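Local structure of glia-derived nexin (Homo sapiens, 4DY0) at residues Ser260-Met265 with Phe361-Pro366; Ser233-Leu238 with Lys256-Trp261. The protein inhibits serine proteases including thrombin, trypsin and urokinase, binds heparin, and promotes neurite extension by inhibiting thrombin. All coordinates share one frame; numbering follows the deposited sequence.

Interaction 1 of 2, residues Ser260-Met265 with Phe361-Pro366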
ATOM      1  N   SER A 260      -8.306  11.599  13.186  1.00 38.62           N
ATOM      2  CA  SER A 260      -9.572  11.743  13.880  1.00 37.65           C
ATOM      3  C   SER A 260      -9.865  10.496  14.713  1.00 34.33           C
ATOM      4  O   SER A 260     -10.279  10.604  15.864  1.00 32.30           O
ATOM      5  CB  SER A 260     -10.700  12.011  12.884  1.00 39.08           C
ATOM      6  OG  SER A 260     -11.936  12.170  13.551  1.00 43.37           O
ATOM      7  N   TRP A 261      -9.639   9.315  14.137  1.00 31.08           N
ATOM      8  CA  TRP A 261      -9.858   8.074  14.874  1.00 33.24           C
ATOM      9  C   TRP A 261      -9.008   8.068  16.136  1.00 36.06           C
ATOM     10  O   TRP A 261      -9.485   7.719  17.214  1.00 42.09           O
ATOM     11  CB  TRP A 261      -9.532   6.834  14.029  1.00 32.18           C
ATOM     12  CG  TRP A 261     -10.390   6.654  12.810  1.00 31.04           C
ATOM     13  CD1 TRP A 261     -11.532   7.335  12.499  1.00 31.20           C
ATOM     14  CD2 TRP A 261     -10.188   5.709  11.751  1.00 28.97           C
ATOM     15  NE1 TRP A 261     -12.040   6.888  11.304  1.00 29.48           N
ATOM     16  CE2 TRP A 261     -11.235   5.888  10.825  1.00 29.86           C
ATOM     17  CE3 TRP A 261      -9.217   4.735  11.491  1.00 27.87           C
ATOM     18  CZ2 TRP A 261     -11.342   5.126   9.660  1.00 29.28           C
ATOM     19  CZ3 TRP A 261      -9.324   3.981  10.336  1.00 27.52           C
ATOM     20  CH2 TRP A 261     -10.378   4.181   9.435  1.00 28.39           C
ATOM     21  N   MET A 262      -7.746   8.465  15.993  1.00 36.83           N
ATOM     22  CA  MET A 262      -6.804   8.472  17.109  1.00 42.01           C
ATOM     23  C   MET A 262      -7.345   9.205  18.337  1.00 42.24           C
ATOM     24  O   MET A 262      -7.102   8.794  19.470  1.00 44.36           O
ATOM     25  CB  MET A 262      -5.471   9.088  16.681  1.00 45.12           C
ATOM     26  CG  MET A 262      -4.737   8.312  15.595  1.00 50.15           C
ATOM     27  SD  MET A 262      -4.345   6.625  16.088  1.00 57.46           S
ATOM     28  CE  MET A 262      -3.288   6.103  14.740  1.00 51.36           C
ATOM     29  N   SER A 263      -8.075  10.292  18.113  1.00 43.72           N
ATOM     30  CA  SER A 263      -8.601  11.089  19.217  1.00 46.04           C
ATOM     31  C   SER A 263     -10.003  10.654  19.639  1.00 44.85           C
ATOM     32  O   SER A 263     -10.645  11.312  20.459  1.00 45.51           O
ATOM     33  CB  SER A 263      -8.585  12.580  18.862  1.00 52.00           C
ATOM     34  OG  SER A 263      -9.241  12.814  17.629  1.00 52.66           O
ATOM     35  N   ILE A 264     -10.474   9.546  19.076  1.00 41.78           N
ATOM     36  CA  ILE A 264     -11.769   8.993  19.459  1.00 43.37           C
ATOM     37  C   ILE A 264     -11.620   7.630  20.123  1.00 43.72           C
ATOM     38  O   ILE A 264     -12.402   7.272  21.006  1.00 44.94           O
ATOM     39  CB  ILE A 264     -12.699   8.832  18.251  1.00 40.73           C
ATOM     40  CG1 ILE A 264     -12.960  10.185  17.588  1.00 40.01           C
ATOM     41  CG2 ILE A 264     -14.005   8.175  18.677  1.00 38.46           C
ATOM     42  CD1 ILE A 264     -13.761  10.077  16.300  1.00 38.29           C
ATOM     43  N   MET A 265     -10.618   6.871  19.683  1.00 37.88           N
ATOM     44  CA  MET A 265     -10.369   5.535  20.209  1.00 37.80           C
ATOM     45  C   MET A 265      -9.951   5.588  21.667  1.00 36.04           C
ATOM     46  O   MET A 265      -9.087   6.375  22.049  1.00 38.70           O
ATOM     47  CB  MET A 265      -9.263   4.839  19.416  1.00 35.85           C
ATOM     48  CG  MET A 265      -9.594   4.572  17.971  1.00 44.56           C
ATOM     49  SD  MET A 265      -8.312   3.585  17.173  1.00 54.31           S
ATOM     50  CE  MET A 265      -6.859   4.564  17.544  1.00 47.45           C
ATOM     51  N   PHE A 361      -6.041  -0.515   7.446  1.00 24.50           N
ATOM     52  CA  PHE A 361      -4.774   0.178   7.263  1.00 27.11           C
ATOM     53  C   PHE A 361      -3.693  -0.581   8.005  1.00 25.56           C
ATOM     54  O   PHE A 361      -3.960  -1.215   9.021  1.00 25.19           O
ATOM     55  CB  PHE A 361      -4.821   1.578   7.881  1.00 28.01           C
ATOM     56  CG  PHE A 361      -5.697   2.548   7.159  1.00 31.11           C
ATOM     57  CD1 PHE A 361      -6.951   2.864   7.651  1.00 34.46           C
ATOM     58  CD2 PHE A 361      -5.255   3.175   6.005  1.00 28.76           C
ATOM     59  CE1 PHE A 361      -7.759   3.774   6.994  1.00 35.34           C
ATOM     60  CE2 PHE A 361      -6.054   4.084   5.343  1.00 31.20           C
ATOM     61  CZ  PHE A 361      -7.310   4.384   5.837  1.00 35.93           C
ATOM     62  N   ILE A 362      -2.469  -0.491   7.505  1.00 25.17           N
ATOM     63  CA  ILE A 362      -1.298  -0.856   8.279  1.00 26.44           C
ATOM     64  C   ILE A 362      -0.484   0.420   8.434  1.00 26.31           C
ATOM     65  O   ILE A 362      -0.046   1.006   7.447  1.00 29.65           O
ATOM     66  CB  ILE A 362      -0.450  -1.944   7.585  1.00 27.10           C
ATOM     67  CG1 ILE A 362      -1.238  -3.245   7.479  1.00 25.02           C
ATOM     68  CG2 ILE A 362       0.843  -2.194   8.359  1.00 23.72           C
ATOM     69  CD1 ILE A 362      -1.493  -3.890   8.818  1.00 27.20           C
ATOM     70  N   ARG A 363      -0.296   0.857   9.673  1.00 27.97           N
ATOM     71  CA  ARG A 363       0.330   2.144   9.937  1.00 28.32           C
ATOM     72  C   ARG A 363       1.645   2.001  10.702  1.00 31.28           C
ATOM     73  O   ARG A 363       1.737   1.236  11.663  1.00 33.63           O
ATOM     74  CB  ARG A 363      -0.639   3.023  10.727  1.00 29.56           C
ATOM     75  CG  ARG A 363      -0.227   4.473  10.871  1.00 33.52           C
ATOM     76  CD  ARG A 363      -1.390   5.294  11.423  1.00 33.52           C
ATOM     77  NE  ARG A 363      -1.093   6.721  11.458  1.00 37.38           N
ATOM     78  CZ  ARG A 363      -0.607   7.358  12.520  1.00 45.33           C
ATOM     79  NH1 ARG A 363      -0.364   8.661  12.464  1.00 45.30           N
ATOM     80  NH2 ARG A 363      -0.361   6.688  13.638  1.00 45.93           N
ATOM     81  N   HIS A 364       2.660   2.734  10.259  1.00 30.67           N
ATOM     82  CA  HIS A 364       3.893   2.878  11.014  1.00 32.80           C
ATOM     83  C   HIS A 364       3.751   4.154  11.831  1.00 35.15           C
ATOM     84  O   HIS A 364       3.875   5.260  11.306  1.00 38.03           O
ATOM     85  CB  HIS A 364       5.096   2.959  10.072  1.00 34.87           C
ATOM     86  CG  HIS A 364       6.419   2.962  10.773  1.00 39.64           C
ATOM     87  ND1 HIS A 364       7.173   4.106  10.935  1.00 38.68           N
ATOM     88  CD2 HIS A 364       7.127   1.961  11.348  1.00 41.77           C
ATOM     89  CE1 HIS A 364       8.286   3.809  11.583  1.00 41.19           C
ATOM     90  NE2 HIS A 364       8.283   2.514  11.846  1.00 41.44           N
ATOM     91  N   ASN A 365       3.473   3.993  13.117  1.00 36.59           N
ATOM     92  CA  ASN A 365       3.052   5.108  13.964  1.00 39.68           C
ATOM     93  C   ASN A 365       4.100   6.197  14.225  1.00 38.76           C
ATOM     94  O   ASN A 365       3.760   7.380  14.292  1.00 37.62           O
ATOM     95  CB  ASN A 365       2.443   4.571  15.264  1.00 40.34           C
ATOM     96  CG  ASN A 365       1.244   3.663  15.003  1.00 41.00           C
ATOM     97  OD1 ASN A 365       0.271   4.076  14.373  1.00 42.18           O
ATOM     98  ND2 ASN A 365       1.317   2.421  15.474  1.00 35.32           N
ATOM     99  N   PRO A 366       5.378   5.810  14.369  1.00 40.91           N
ATOM    100  CA  PRO A 366       6.403   6.828  14.593  1.00 41.16           C
ATOM    101  C   PRO A 366       6.463   7.853  13.459  1.00 43.46           C
ATOM    102  O   PRO A 366       6.571   9.052  13.716  1.00 45.26           O
ATOM    103  CB  PRO A 366       7.701   6.016  14.656  1.00 42.75           C
ATOM    104  CG  PRO A 366       7.267   4.654  15.095  1.00 44.84           C
ATOM    105  CD  PRO A 366       5.925   4.445  14.444  1.00 41.56           C
TER
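Trp261 and Phe361 stand with their CA atoms 12.1 Å apart, and Met262 and Asn365 with theirs at 10.9 Å, so long side chains must bridge the space between helix end and strand. The indole does so with its six-membered ring: CH2 of Trp261 lies 3.6 Å from CE1 of Phe361, in the plane of the phenyl ring and at its edge. The two ring planes meet at 63°, an oblique pairing. The indole nitrogen, NE1, is satisfied elsewhere by the hydroxyl of Tyr220, while Phe222 stacks on the indole. In serpin terms, a short helix lies here on sheet B, whose strand 358-364 supplies Phe361 and Arg363 from alternate positions on the same face. Beside the ring pair, the methyl CE of Met262 sits over one face of the Arg363 guanidinium, 3.2 Å from NH2. Arg363 reaches it with a chain extended from CG to NE, CG being anti to the backbone N (chi1 -170°), whereas Met262 bends at chi2. The guanidinium is further steadied by NH2 of Arg363, which donates to a lone pair of OD1 of Asn365 at 2.8 Å, in the carbonyl plane but with a bent N-H...O angle of 140°. An alanine here removes the guanidinium, which would probably leave a gap beside the Met262 methyl and OD1 of Asn365 without this donor.

Interaction 2 of 2, residues Ser233-Leu238 with Lys256-Trp261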
ATOM      1  N   SER A 233       0.808  -0.965  13.618  1.00 30.52           N
ATOM      2  CA  SER A 233      -0.496  -1.466  14.027  1.00 32.12           C
ATOM      3  C   SER A 233      -1.453  -1.560  12.849  1.00 29.76           C
ATOM      4  O   SER A 233      -1.317  -0.844  11.859  1.00 26.72           O
ATOM      5  CB  SER A 233      -1.093  -0.594  15.136  1.00 31.37           C
ATOM      6  OG  SER A 233      -1.179   0.755  14.720  1.00 48.84           O
ATOM      7  N   MET A 234      -2.410  -2.468  12.956  1.00 31.01           N
ATOM      8  CA  MET A 234      -3.456  -2.570  11.963  1.00 27.66           C
ATOM      9  C   MET A 234      -4.669  -1.775  12.433  1.00 30.20           C
ATOM     10  O   MET A 234      -5.018  -1.796  13.616  1.00 30.90           O
ATOM     11  CB  MET A 234      -3.847  -4.028  11.741  1.00 27.07           C
ATOM     12  CG  MET A 234      -5.018  -4.192  10.780  1.00 30.21           C
ATOM     13  SD  MET A 234      -5.461  -5.907  10.461  1.00 30.46           S
ATOM     14  CE  MET A 234      -4.115  -6.415   9.395  1.00 28.93           C
ATOM     15  N   LEU A 235      -5.299  -1.068  11.503  1.00 26.97           N
ATOM     16  CA  LEU A 235      -6.550  -0.383  11.780  1.00 27.22           C
ATOM     17  C   LEU A 235      -7.628  -0.996  10.903  1.00 26.47           C
ATOM     18  O   LEU A 235      -7.392  -1.278   9.728  1.00 21.70           O
ATOM     19  CB  LEU A 235      -6.420   1.113  11.497  1.00 32.10           C
ATOM     20  CG  LEU A 235      -5.769   1.975  12.585  1.00 39.42           C
ATOM     21  CD1 LEU A 235      -4.567   1.289  13.197  1.00 44.97           C
ATOM     22  CD2 LEU A 235      -5.373   3.325  12.014  1.00 43.07           C
ATOM     23  N   ILE A 236      -8.804  -1.219  11.481  1.00 25.33           N
ATOM     24  CA  ILE A 236      -9.908  -1.829  10.746  1.00 22.52           C
ATOM     25  C   ILE A 236     -11.191  -1.038  10.945  1.00 25.65           C
ATOM     26  O   ILE A 236     -11.525  -0.645  12.068  1.00 25.77           O
ATOM     27  CB  ILE A 236     -10.156  -3.280  11.191  1.00 22.98           C
ATOM     28  CG1 ILE A 236      -8.881  -4.107  11.039  1.00 21.93           C
ATOM     29  CG2 ILE A 236     -11.307  -3.895  10.397  1.00 20.21           C
ATOM     30  CD1 ILE A 236      -9.094  -5.590  11.226  1.00 28.56           C
ATOM     31  N   ALA A 237     -11.901  -0.797   9.848  1.00 22.45           N
ATOM     32  CA  ALA A 237     -13.174  -0.094   9.905  1.00 20.63           C
ATOM     33  C   ALA A 237     -14.203  -0.776   9.011  1.00 22.29           C
ATOM     34  O   ALA A 237     -13.890  -1.224   7.904  1.00 21.26           O
ATOM     35  CB  ALA A 237     -12.997   1.360   9.500  1.00 17.85           C
ATOM     36  N   LEU A 238     -15.429  -0.871   9.509  1.00 21.42           N
ATOM     37  CA  LEU A 238     -16.539  -1.356   8.706  1.00 22.07           C
ATOM     38  C   LEU A 238     -17.825  -0.758   9.261  1.00 22.89           C
ATOM     39  O   LEU A 238     -17.851  -0.310  10.411  1.00 23.35           O
ATOM     40  CB  LEU A 238     -16.589  -2.892   8.678  1.00 21.16           C
ATOM     41  CG  LEU A 238     -17.267  -3.655   9.818  1.00 21.87           C
ATOM     42  CD1 LEU A 238     -17.489  -5.098   9.402  1.00 18.50           C
ATOM     43  CD2 LEU A 238     -16.450  -3.585  11.104  1.00 20.43           C
ATOM     44  N   LYS A 256      -6.213  12.661   7.735  1.00 34.39           N
ATOM     45  CA  LYS A 256      -6.978  13.411   8.724  1.00 38.94           C
ATOM     46  C   LYS A 256      -7.977  12.496   9.422  1.00 36.54           C
ATOM     47  O   LYS A 256      -8.153  12.569  10.639  1.00 34.45           O
ATOM     48  CB  LYS A 256      -7.692  14.598   8.080  1.00 42.27           C
ATOM     49  CG  LYS A 256      -6.753  15.688   7.595  1.00 52.76           C
ATOM     50  N   THR A 257      -8.621  11.635   8.642  1.00 35.14           N
ATOM     51  CA  THR A 257      -9.580  10.676   9.170  1.00 32.23           C
ATOM     52  C   THR A 257      -8.898   9.783  10.196  1.00 32.55           C
ATOM     53  O   THR A 257      -9.412   9.573  11.294  1.00 34.59           O
ATOM     54  CB  THR A 257     -10.161   9.789   8.045  1.00 32.85           C
ATOM     55  OG1 THR A 257     -10.538  10.606   6.928  1.00 32.00           O
ATOM     56  CG2 THR A 257     -11.375   9.014   8.539  1.00 27.92           C
ATOM     57  N   ILE A 258      -7.733   9.259   9.832  1.00 32.79           N
ATOM     58  CA  ILE A 258      -6.964   8.419  10.739  1.00 34.52           C
ATOM     59  C   ILE A 258      -6.597   9.182  12.014  1.00 37.02           C
ATOM     60  O   ILE A 258      -6.670   8.633  13.114  1.00 38.19           O
ATOM     61  CB  ILE A 258      -5.684   7.894  10.070  1.00 35.01           C
ATOM     62  CG1 ILE A 258      -6.033   7.088   8.820  1.00 32.41           C
ATOM     63  CG2 ILE A 258      -4.866   7.063  11.054  1.00 33.11           C
ATOM     64  CD1 ILE A 258      -4.826   6.507   8.125  1.00 34.05           C
ATOM     65  N   ASP A 259      -6.200  10.444  11.864  1.00 35.83           N
ATOM     66  CA  ASP A 259      -5.913  11.288  13.021  1.00 36.73           C
ATOM     67  C   ASP A 259      -7.173  11.461  13.859  1.00 34.77           C
ATOM     68  O   ASP A 259      -7.128  11.461  15.083  1.00 36.19           O
ATOM     69  CB  ASP A 259      -5.388  12.657  12.586  1.00 37.74           C
ATOM     70  CG  ASP A 259      -4.037  12.575  11.903  1.00 44.04           C
ATOM     71  OD1 ASP A 259      -3.398  11.502  11.961  1.00 50.02           O
ATOM     72  OD2 ASP A 259      -3.611  13.585  11.305  1.00 49.53           O
ATOM     73  N   SER A 260      -8.306  11.599  13.186  1.00 38.62           N
ATOM     74  CA  SER A 260      -9.572  11.743  13.880  1.00 37.65           C
ATOM     75  C   SER A 260      -9.865  10.496  14.713  1.00 34.33           C
ATOM     76  O   SER A 260     -10.279  10.604  15.864  1.00 32.30           O
ATOM     77  CB  SER A 260     -10.700  12.011  12.884  1.00 39.08           C
ATOM     78  OG  SER A 260     -11.936  12.170  13.551  1.00 43.37           O
ATOM     79  N   TRP A 261      -9.639   9.315  14.137  1.00 31.08           N
ATOM     80  CA  TRP A 261      -9.858   8.074  14.874  1.00 33.24           C
ATOM     81  C   TRP A 261      -9.008   8.068  16.136  1.00 36.06           C
ATOM     82  O   TRP A 261      -9.485   7.719  17.214  1.00 42.09           O
ATOM     83  CB  TRP A 261      -9.532   6.834  14.029  1.00 32.18           C
ATOM     84  CG  TRP A 261     -10.390   6.654  12.810  1.00 31.04           C
ATOM     85  CD1 TRP A 261     -11.532   7.335  12.499  1.00 31.20           C
ATOM     86  CD2 TRP A 261     -10.188   5.709  11.751  1.00 28.97           C
ATOM     87  NE1 TRP A 261     -12.040   6.888  11.304  1.00 29.48           N
ATOM     88  CE2 TRP A 261     -11.235   5.888  10.825  1.00 29.86           C
ATOM     89  CE3 TRP A 261      -9.217   4.735  11.491  1.00 27.87           C
ATOM     90  CZ2 TRP A 261     -11.342   5.126   9.660  1.00 29.28           C
ATOM     91  CZ3 TRP A 261      -9.324   3.981  10.336  1.00 27.52           C
ATOM     92  CH2 TRP A 261     -10.378   4.181   9.435  1.00 28.39           C
TER
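Leu235 and Ala237 of the strand meet Ile258 and Trp261 of the helix through apolar contacts alone; no hydrogen bond crosses between 233-238 and 256-261. The segment axes approach to 11.4 Å at 95°, so the helix runs nearly perpendicular to the strand and just a few residues of each can meet. The closest backbone pair, Leu235 and Ile258, has its CA atoms 8.9 Å apart. Alternation along the strand selects the participants: the CB atoms of Leu235 and Ala237 face the helix, while that of Ile236 faces the other way. On the helix, Trp261 points its CB at the strand, whereas Ile258, three residues earlier, leaves the backbone across that direction and contributes only its CG2 methyl.

Among the aliphatic contacts, a single branch of Leu235 does the touching. Its CD2 methyl comes 3.9 Å from CG2 of Ile258, a methyl that the first torsion (chi1 -59°) sets anti to the backbone N.

The contacts with the indole use two different parts of its benzo ring. CD2 of Leu235 lies near the ring plane at the edge, 4.1 Å from CE3 of Trp261. The methyl of Ala237 approaches obliquely, with CB 3.8 Å from CH2 of Trp261; a side chain this small probably helps the large ring to lie close to the strand. The helix backbone shields one indole face: O of Thr257 is 3.3 Å above the plane, offset toward the rim, and CA of Ile258 lies over the same face.

All four touching residues are buried. Strand 232-239, paired with strands 219-226 and 358-364, and the short helix 255-262 laid across its face form the hydrophobic helix-on-sheet packing of sheet B in the serpin fold.

Interactions 1 and 2 have centres about 5 Å apart and share helix 255-262, with Ser260 and Trp261 common to both segment pairs. Along the chain, strand 232-239 comes first, the helix soon after, and strand 358-364 almost a hundred residues later. The two strands are antiparallel neighbours in the same sheet: N of Phe361 is 2.8 Å from O of Leu235, and N of Arg363 is 3.0 Å from O of Ser233, both probable hydrogen bonds. Thus one helix lies across adjacent strands, Trp261 touching each, and ties a late part of the serpin chain to an earlier one, away from the predicted reactive bond between Arg346 and Ser347.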